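Local coordinates for Non-structural protein 2 (Human rotavirus C, PDB 2GU0) that probably binds single-stranded RNA, hydrolyses nucleoside and RNA 5'-triphosphates with magnesium, and unwinds RNA helices as an octamer working in viral replication factories, at residues 144-149 against 219-224. Residues are numbered along the deposited sequence; the frame is centred on the assembly and turned at random.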
ATOM      1  N   ASN A 144     -18.857  25.647 -38.566  1.00 50.80           N
ATOM      2  CA  ASN A 144     -18.724  27.089 -38.393  1.00 51.66           C
ATOM      3  C   ASN A 144     -19.313  27.616 -37.102  1.00 50.56           C
ATOM      4  O   ASN A 144     -18.949  28.702 -36.671  1.00 53.23           O
ATOM      5  CB  ASN A 144     -19.416  27.804 -39.546  1.00 56.02           C
ATOM      6  CG  ASN A 144     -20.931  27.575 -39.541  1.00 59.54           C
ATOM      7  OD1 ASN A 144     -21.396  26.447 -39.338  1.00 61.21           O
ATOM      8  ND2 ASN A 144     -21.700  28.638 -39.768  1.00 58.65           N
ATOM      9  N   GLU A 145     -20.239  26.867 -36.510  1.00 48.45           N
ATOM     10  CA  GLU A 145     -20.910  27.262 -35.269  1.00 46.79           C
ATOM     11  C   GLU A 145     -20.064  28.058 -34.267  1.00 43.59           C
ATOM     12  O   GLU A 145     -18.867  27.816 -34.109  1.00 43.24           O
ATOM     13  CB  GLU A 145     -21.480  26.019 -34.590  1.00 51.42           C
ATOM     14  CG  GLU A 145     -22.314  25.139 -35.525  1.00 60.31           C
ATOM     15  CD  GLU A 145     -22.917  23.907 -34.832  1.00 67.43           C
ATOM     16  OE1 GLU A 145     -23.542  23.071 -35.533  1.00 69.12           O
ATOM     17  OE2 GLU A 145     -22.771  23.776 -33.589  1.00 70.70           O
ATOM     18  N   THR A 146     -20.699  29.017 -33.594  1.00 41.01           N
ATOM     19  CA  THR A 146     -20.024  29.860 -32.595  1.00 38.47           C
ATOM     20  C   THR A 146     -19.875  29.144 -31.243  1.00 35.13           C
ATOM     21  O   THR A 146     -20.839  28.568 -30.742  1.00 34.27           O
ATOM     22  CB  THR A 146     -20.795  31.211 -32.399  1.00 40.04           C
ATOM     23  OG1 THR A 146     -20.126  32.260 -33.130  1.00 42.57           O
ATOM     24  CG2 THR A 146     -20.876  31.590 -30.924  1.00 38.61           C
ATOM     25  N   GLU A 147     -18.676  29.188 -30.655  1.00 31.75           N
ATOM     26  CA  GLU A 147     -18.430  28.515 -29.379  1.00 28.30           C
ATOM     27  C   GLU A 147     -19.067  29.248 -28.204  1.00 27.73           C
ATOM     28  O   GLU A 147     -18.413  30.027 -27.514  1.00 29.61           O
ATOM     29  CB  GLU A 147     -16.928  28.347 -29.117  1.00 24.92           C
ATOM     30  CG  GLU A 147     -16.624  27.319 -28.024  1.00 25.34           C
ATOM     31  CD  GLU A 147     -15.183  27.359 -27.486  1.00 27.44           C
ATOM     32  OE1 GLU A 147     -14.227  27.462 -28.291  1.00 24.03           O
ATOM     33  OE2 GLU A 147     -15.009  27.262 -26.242  1.00 27.01           O
ATOM     34  N   THR A 148     -20.353  28.998 -27.983  1.00 26.78           N
ATOM     35  CA  THR A 148     -21.058  29.631 -26.889  1.00 29.09           C
ATOM     36  C   THR A 148     -20.598  28.970 -25.593  1.00 30.29           C
ATOM     37  O   THR A 148     -19.743  28.097 -25.623  1.00 31.38           O
ATOM     38  CB  THR A 148     -22.575  29.490 -27.062  1.00 28.70           C
ATOM     39  OG1 THR A 148     -22.936  28.108 -27.058  1.00 28.59           O
ATOM     40  CG2 THR A 148     -23.004  30.105 -28.376  1.00 27.37           C
ATOM     41  N   THR A 149     -21.154  29.372 -24.460  1.00 30.91           N
ATOM     42  CA  THR A 149     -20.721  28.807 -23.192  1.00 32.27           C
ATOM     43  C   THR A 149     -20.973  27.323 -22.980  1.00 32.06           C
ATOM     44  O   THR A 149     -20.139  26.633 -22.410  1.00 29.40           O
ATOM     45  CB  THR A 149     -21.333  29.574 -22.010  1.00 34.40           C
ATOM     46  OG1 THR A 149     -20.810  30.908 -21.991  1.00 35.94           O
ATOM     47  CG2 THR A 149     -20.992  28.884 -20.687  1.00 36.53           C
ATOM     48  N   GLY A 219     -11.216  36.482 -34.271  1.00 51.80           N
ATOM     49  CA  GLY A 219     -12.227  36.669 -35.294  1.00 51.04           C
ATOM     50  C   GLY A 219     -13.616  36.150 -34.961  1.00 51.49           C
ATOM     51  O   GLY A 219     -14.611  36.724 -35.403  1.00 51.32           O
ATOM     52  N   LYS A 220     -13.697  35.071 -34.189  1.00 51.44           N
ATOM     53  CA  LYS A 220     -14.986  34.495 -33.819  1.00 51.94           C
ATOM     54  C   LYS A 220     -15.646  35.277 -32.684  1.00 51.85           C
ATOM     55  O   LYS A 220     -15.177  36.349 -32.312  1.00 53.35           O
ATOM     56  CB  LYS A 220     -14.789  33.052 -33.391  1.00 53.63           C
ATOM     57  CG  LYS A 220     -13.917  32.244 -34.333  1.00 55.66           C
ATOM     58  CD  LYS A 220     -14.553  32.109 -35.697  1.00 56.11           C
ATOM     59  CE  LYS A 220     -13.871  31.010 -36.493  1.00 57.90           C
ATOM     60  NZ  LYS A 220     -14.094  29.666 -35.889  1.00 57.99           N
ATOM     61  N   ARG A 221     -16.739  34.752 -32.138  1.00 50.84           N
ATOM     62  CA  ARG A 221     -17.415  35.435 -31.037  1.00 49.82           C
ATOM     63  C   ARG A 221     -17.125  34.803 -29.677  1.00 47.81           C
ATOM     64  O   ARG A 221     -18.038  34.408 -28.953  1.00 48.14           O
ATOM     65  CB  ARG A 221     -18.925  35.483 -31.265  1.00 51.57           C
ATOM     66  CG  ARG A 221     -19.354  36.375 -32.417  1.00 55.03           C
ATOM     67  CD  ARG A 221     -20.864  36.326 -32.596  1.00 56.83           C
ATOM     68  NE  ARG A 221     -21.555  36.961 -31.480  1.00 59.41           N
ATOM     69  CZ  ARG A 221     -22.855  36.837 -31.232  1.00 60.21           C
ATOM     70  NH1 ARG A 221     -23.622  36.094 -32.021  1.00 59.45           N
ATOM     71  NH2 ARG A 221     -23.390  37.470 -30.194  1.00 60.24           N
ATOM     72  N   HIS A 222     -15.842  34.685 -29.359  1.00 44.74           N
ATOM     73  CA  HIS A 222     -15.385  34.163 -28.081  1.00 42.37           C
ATOM     74  C   HIS A 222     -14.011  34.794 -27.895  1.00 40.59           C
ATOM     75  O   HIS A 222     -13.370  35.188 -28.867  1.00 40.36           O
ATOM     76  CB  HIS A 222     -15.350  32.618 -28.061  1.00 41.88           C
ATOM     77  CG  HIS A 222     -14.172  32.004 -28.751  1.00 41.96           C
ATOM     78  ND1 HIS A 222     -14.284  31.314 -29.939  1.00 41.17           N
ATOM     79  CD2 HIS A 222     -12.868  31.923 -28.391  1.00 42.32           C
ATOM     80  CE1 HIS A 222     -13.101  30.831 -30.279  1.00 42.11           C
ATOM     81  NE2 HIS A 222     -12.224  31.184 -29.356  1.00 41.37           N
ATOM     82  N   TRP A 223     -13.557  34.911 -26.656  1.00 39.38           N
ATOM     83  CA  TRP A 223     -12.293  35.591 -26.404  1.00 37.23           C
ATOM     84  C   TRP A 223     -11.296  34.884 -25.504  1.00 36.54           C
ATOM     85  O   TRP A 223     -11.657  34.097 -24.632  1.00 36.07           O
ATOM     86  CB  TRP A 223     -12.604  36.981 -25.846  1.00 35.94           C
ATOM     87  CG  TRP A 223     -13.573  37.714 -26.702  1.00 35.22           C
ATOM     88  CD1 TRP A 223     -13.280  38.545 -27.733  1.00 35.89           C
ATOM     89  CD2 TRP A 223     -14.996  37.580 -26.688  1.00 35.12           C
ATOM     90  NE1 TRP A 223     -14.428  38.937 -28.371  1.00 35.41           N
ATOM     91  CE2 TRP A 223     -15.499  38.358 -27.749  1.00 35.54           C
ATOM     92  CE3 TRP A 223     -15.896  36.870 -25.883  1.00 37.46           C
ATOM     93  CZ2 TRP A 223     -16.865  38.449 -28.036  1.00 37.70           C
ATOM     94  CZ3 TRP A 223     -17.260  36.957 -26.166  1.00 39.79           C
ATOM     95  CH2 TRP A 223     -17.732  37.744 -27.238  1.00 38.54           C
ATOM     96  N   ARG A 224     -10.025  35.187 -25.720  1.00 36.36           N
ATOM     97  CA  ARG A 224      -8.969  34.589 -24.925  1.00 36.94           C
ATOM     98  C   ARG A 224      -8.203  35.651 -24.125  1.00 35.47           C
ATOM     99  O   ARG A 224      -7.721  36.633 -24.679  1.00 35.55           O
ATOM    100  CB  ARG A 224      -8.015  33.802 -25.840  1.00 37.04           C
ATOM    101  CG  ARG A 224      -7.054  32.884 -25.089  1.00 40.29           C
ATOM    102  CD  ARG A 224      -6.344  31.903 -26.013  1.00 39.68           C
ATOM    103  NE  ARG A 224      -7.264  30.914 -26.563  1.00 42.40           N
ATOM    104  CZ  ARG A 224      -7.145  29.594 -26.400  1.00 42.86           C
ATOM    105  NH1 ARG A 224      -6.137  29.088 -25.692  1.00 37.71           N
ATOM    106  NH2 ARG A 224      -8.032  28.777 -26.965  1.00 42.85           N
TER
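A chi1 of -164° and an extended chain carry the carboxylate of Glu-147 across to the imidazole of His-222, which its own chi1 of 78° places between its backbone N and carbonyl carbon. OE1 of Glu-147 sits over the rim of one face of the His-222 ring, 4.1 Å from CE1, with the carboxylate tilted 38° to the ring. Nearer the backbone, CB of Glu-147 lies 4.1 Å from ND1 of His-222, and O of Glu-147 is 4.0 Å from CB of His-222. At these separations the pair is in loose contact, and neither carboxylate oxygen is hydrogen-bonded to the ring. OE1 is held instead by a salt bridge to NZ of Lys-185, while OE2 takes a weak hydrogen bond from the backbone N of Glu-153. Beside this pair, OG1 of Thr-146 rests 3.9 Å from CB of Arg-221. The contact thus sets the loop following helix 129-139 against Arg-221 and His-222, on the segment that runs into strand 222-227 in the HIT-related C-terminal region. His-222 is the predicted NTPase and RTPase active-site residue, and Lys-185 is predicted to bind ATP. The chemistry is consistent with a second-shell role for Glu-147: its carboxylate, salt-bridged to that lysine, probably helps position it, and merely borders one face of the histidine.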